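Local coordinates for CBS domain protein (Porphyromonas gingivalis, PDB 2NQW), which is of unknown function, this piece being the transporter-associated (CorC_HlyC) domain of a CBS-domain membrane protein, a domain family tentatively linked to flavin adenine dinucleotide binding, at residues 52-63 with 74-84. Sequence-based numbering, arbitrary orientation.
Sequences LFLEIKQELPHV and FQVTQMDKRRI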
# COMPACT_ATOMS: atom_id res chain seq x y z
N LEU A 52 1.63 3.93 -5.33
CA LEU A 52 2.20 4.74 -4.25
C LEU A 52 3.57 4.16 -3.86
O LEU A 52 4.53 4.90 -3.64
CB LEU A 52 1.27 4.75 -3.05
CG LEU A 52 1.78 5.54 -1.84
CD1 LEU A 52 2.01 7.02 -2.17
CD2 LEU A 52 0.76 5.40 -0.71
N PHE A 53 3.68 2.83 -3.78
CA PHE A 53 4.95 2.21 -3.45
C PHE A 53 6.01 2.61 -4.46
O PHE A 53 7.13 3.02 -4.08
CB PHE A 53 4.76 0.67 -3.41
CG PHE A 53 5.88 -0.03 -2.67
CD1 PHE A 53 5.70 -0.36 -1.33
CD2 PHE A 53 7.09 -0.35 -3.30
CE1 PHE A 53 6.72 -0.97 -0.60
CE2 PHE A 53 8.11 -0.94 -2.58
CZ PHE A 53 7.92 -1.25 -1.24
N LEU A 54 5.67 2.53 -5.76
CA LEU A 54 6.63 2.91 -6.80
C LEU A 54 6.99 4.39 -6.74
O LEU A 54 8.11 4.79 -7.04
CB LEU A 54 6.06 2.61 -8.20
CG LEU A 54 5.77 1.14 -8.50
CD1 LEU A 54 5.17 0.98 -9.88
CD2 LEU A 54 7.05 0.29 -8.37
N GLU A 55 6.01 5.23 -6.38
CA GLU A 55 6.25 6.68 -6.31
C GLU A 55 7.21 7.01 -5.17
O GLU A 55 8.02 7.94 -5.28
CB GLU A 55 4.92 7.40 -6.08
CG GLU A 55 4.97 8.90 -6.29
CD GLU A 55 5.05 9.34 -7.73
OE1 GLU A 55 4.83 8.55 -8.65
OE2 GLU A 55 5.26 10.55 -7.95
N ILE A 56 7.11 6.25 -4.07
CA ILE A 56 8.04 6.46 -2.96
C ILE A 56 9.45 5.95 -3.29
O ILE A 56 10.45 6.63 -3.02
CB ILE A 56 7.52 5.79 -1.66
CG1 ILE A 56 6.20 6.42 -1.19
CG2 ILE A 56 8.55 5.83 -0.54
CD1 ILE A 56 5.44 5.54 -0.18
N LYS A 57 9.53 4.75 -3.86
CA LYS A 57 10.82 4.07 -3.98
C LYS A 57 11.56 4.36 -5.29
O LYS A 57 12.78 4.27 -5.33
CB LYS A 57 10.66 2.56 -3.77
CG LYS A 57 10.16 2.22 -2.37
CD LYS A 57 11.17 2.55 -1.25
CE LYS A 57 12.44 1.72 -1.28
NZ LYS A 57 12.14 0.26 -1.12
N GLN A 58 10.81 4.67 -6.34
CA GLN A 58 11.40 5.09 -7.61
C GLN A 58 12.40 4.09 -8.17
O GLN A 58 13.48 4.46 -8.67
CB GLN A 58 11.98 6.49 -7.46
CG GLN A 58 10.84 7.52 -7.32
CD GLN A 58 10.20 7.78 -8.66
OE1 GLN A 58 10.82 8.35 -9.52
NE2 GLN A 58 8.95 7.26 -8.88
N GLU A 59 12.03 2.82 -8.09
CA GLU A 59 12.85 1.73 -8.62
C GLU A 59 11.96 0.53 -8.87
O GLU A 59 10.84 0.47 -8.34
CB GLU A 59 13.96 1.37 -7.62
CG GLU A 59 13.42 0.78 -6.33
CD GLU A 59 14.46 0.61 -5.24
OE1 GLU A 59 15.68 0.81 -5.49
OE2 GLU A 59 14.05 0.26 -4.12
N LEU A 60 12.44 -0.42 -9.66
CA LEU A 60 11.64 -1.63 -9.86
C LEU A 60 11.56 -2.38 -8.52
O LEU A 60 12.57 -2.47 -7.80
CB LEU A 60 12.27 -2.53 -10.94
CG LEU A 60 11.85 -2.13 -12.36
CD1 LEU A 60 12.52 -0.84 -12.82
CD2 LEU A 60 12.19 -3.28 -13.30
N PRO A 61 10.39 -2.92 -8.19
CA PRO A 61 10.19 -3.55 -6.88
C PRO A 61 10.64 -5.01 -6.80
O PRO A 61 10.71 -5.73 -7.83
CB PRO A 61 8.67 -3.49 -6.68
CG PRO A 61 8.16 -3.59 -8.11
CD PRO A 61 9.13 -2.77 -8.95
N HIS A 62 10.91 -5.44 -5.56
CA HIS A 62 11.14 -6.84 -5.25
C HIS A 62 10.29 -7.21 -4.04
O HIS A 62 9.99 -6.37 -3.17
CB HIS A 62 12.61 -7.08 -4.84
CG HIS A 62 13.58 -7.05 -5.99
ND1 HIS A 62 14.14 -5.88 -6.46
CD2 HIS A 62 14.10 -8.05 -6.75
CE1 HIS A 62 14.97 -6.16 -7.48
NE2 HIS A 62 14.96 -7.47 -7.67
N VAL A 63 10.00 -8.51 -3.93
CA VAL A 63 9.43 -9.02 -2.68
C VAL A 63 10.38 -8.69 -1.53
O VAL A 63 11.62 -8.80 -1.61
CB VAL A 63 9.22 -10.55 -2.79
CG1 VAL A 63 8.76 -11.13 -1.42
CG2 VAL A 63 8.18 -10.85 -3.86
N PHE A 74 4.74 0.18 4.42
CA PHE A 74 4.28 -0.78 3.42
C PHE A 74 5.36 -1.80 3.15
O PHE A 74 6.56 -1.47 3.19
CB PHE A 74 4.07 -0.04 2.09
CG PHE A 74 3.13 1.15 2.19
CD1 PHE A 74 1.78 0.95 2.42
CD2 PHE A 74 3.59 2.46 2.07
CE1 PHE A 74 0.91 2.03 2.54
CE2 PHE A 74 2.70 3.56 2.17
CZ PHE A 74 1.35 3.31 2.38
N GLN A 75 4.97 -3.04 2.87
CA GLN A 75 5.95 -4.04 2.49
C GLN A 75 5.37 -4.86 1.32
O GLN A 75 4.20 -5.27 1.34
CB GLN A 75 6.24 -4.99 3.66
CG GLN A 75 7.25 -6.11 3.34
CD GLN A 75 7.52 -6.94 4.59
OE1 GLN A 75 7.48 -6.41 5.70
NE2 GLN A 75 7.86 -8.19 4.40
N VAL A 76 6.20 -5.08 0.29
CA VAL A 76 5.75 -5.95 -0.83
C VAL A 76 5.85 -7.38 -0.32
O VAL A 76 6.95 -7.87 -0.08
CB VAL A 76 6.63 -5.76 -2.08
CG1 VAL A 76 6.26 -6.78 -3.16
CG2 VAL A 76 6.45 -4.37 -2.60
N THR A 77 4.70 -8.05 -0.18
CA THR A 77 4.73 -9.42 0.33
C THR A 77 4.63 -10.46 -0.79
O THR A 77 5.06 -11.59 -0.59
CB THR A 77 3.60 -9.64 1.34
OG1 THR A 77 2.36 -9.24 0.72
CG2 THR A 77 3.88 -8.84 2.62
N GLN A 78 4.04 -10.09 -1.93
CA GLN A 78 3.96 -11.03 -3.07
C GLN A 78 4.08 -10.27 -4.37
O GLN A 78 3.56 -9.15 -4.50
CB GLN A 78 2.63 -11.78 -3.08
CG GLN A 78 2.40 -12.65 -1.85
CD GLN A 78 1.18 -13.52 -2.04
OE1 GLN A 78 1.11 -14.32 -3.00
NE2 GLN A 78 0.22 -13.38 -1.16
N MSE A 79 4.74 -10.92 -5.34
CA MSE A 79 4.78 -10.45 -6.72
C MSE A 79 4.52 -11.62 -7.62
O MSE A 79 4.79 -12.76 -7.23
CB MSE A 79 6.17 -9.89 -7.09
CG MSE A 79 6.47 -8.57 -6.40
SE MSE A 79 8.10 -7.71 -6.98
CE MSE A 79 7.57 -7.33 -8.81
N ASP A 80 4.00 -11.35 -8.81
CA ASP A 80 4.05 -12.36 -9.89
C ASP A 80 5.36 -12.11 -10.65
O ASP A 80 6.31 -11.57 -10.04
CB ASP A 80 2.75 -12.39 -10.72
CG ASP A 80 2.41 -11.07 -11.38
OD1 ASP A 80 3.32 -10.23 -11.61
OD2 ASP A 80 1.20 -10.89 -11.68
N LYS A 81 5.48 -12.46 -11.92
CA LYS A 81 6.80 -12.31 -12.53
C LYS A 81 7.18 -10.84 -12.69
O LYS A 81 8.38 -10.52 -12.71
CB LYS A 81 6.83 -12.99 -13.89
CG LYS A 81 6.97 -14.52 -13.74
CD LYS A 81 6.88 -15.17 -15.11
CE LYS A 81 6.85 -16.69 -15.03
NZ LYS A 81 8.13 -17.23 -14.49
N ARG A 82 6.22 -9.94 -12.78
CA ARG A 82 6.52 -8.53 -13.05
C ARG A 82 5.82 -7.51 -12.18
O ARG A 82 6.21 -6.34 -12.22
CB ARG A 82 6.20 -8.15 -14.51
CG ARG A 82 6.96 -8.95 -15.55
CD ARG A 82 8.44 -8.60 -15.54
NE ARG A 82 9.17 -9.45 -16.48
CZ ARG A 82 10.49 -9.61 -16.43
NH1 ARG A 82 11.22 -8.91 -15.54
NH2 ARG A 82 11.09 -10.42 -17.30
N ARG A 83 4.81 -7.90 -11.41
CA ARG A 83 3.95 -6.90 -10.73
C ARG A 83 3.85 -7.17 -9.25
O ARG A 83 3.82 -8.34 -8.84
CB ARG A 83 2.51 -6.92 -11.31
CG ARG A 83 2.42 -6.89 -12.83
CD ARG A 83 3.03 -5.63 -13.41
NE ARG A 83 2.64 -5.45 -14.81
CZ ARG A 83 1.54 -4.82 -15.23
NH1 ARG A 83 0.70 -4.26 -14.37
NH2 ARG A 83 1.29 -4.73 -16.52
N ILE A 84 3.76 -6.09 -8.47
CA ILE A 84 3.36 -6.21 -7.07
C ILE A 84 1.92 -6.67 -6.99
O ILE A 84 1.03 -5.99 -7.52
CB ILE A 84 3.46 -4.84 -6.38
CG1 ILE A 84 4.92 -4.37 -6.32
CG2 ILE A 84 2.89 -4.95 -4.96
CD1 ILE A 84 5.03 -2.87 -5.95
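Phe53, on helix 49-57, packs against Phe74, Val76 and Ile84 of the sheet. Methyl CG2 of Val76 lies over one face of its ring, 3.8 Å from the centroid and 15° off the ring normal, a CH-pi contact, while CB of Phe74 meets the ring edge at Phe53 CD1 (3.8 Å). The Phe53 side chain reaches the strand because CG stands anti to the backbone N (chi1 -162°). The two phenylalanines run alongside one another, pointing opposite ways without stacking, and the Phe74 ring lies against the helix, where Leu52 CD2 approaches its CZ to 3.8 Å and Ile56 CD1 comes near CE2. Leu52, Phe53, Phe74 and Val76 are buried here; Phe39 and Ile89 add to the packing around Leu52 and Phe74.

Toward solvent the contact passes to the extended segment 61-63. Pro61 CB rests on Ile84 CD1 at 3.8 Å, and selenomethionine Met79 brings SE to 3.4 Å from Pro61 O; the bend at chi3 (66°) turns its CE toward Pro61 CG, 3.9 Å away. Exposed Val63 lies alongside Met79, its CG2 3.8 Å from Met79 CG. Beyond Met79, the turn into strand 84-89 is drawn together by Asp80 OD1, which accepts from the backbone N of both Arg82 and Arg83. Thr77 and Gln78 form a classic bulge opposite Glu86. The whole is a two-layer alpha+beta arrangement, a helix packed across an antiparallel sheet, forming part of the hydrophobic core of the CorC_HlyC domain.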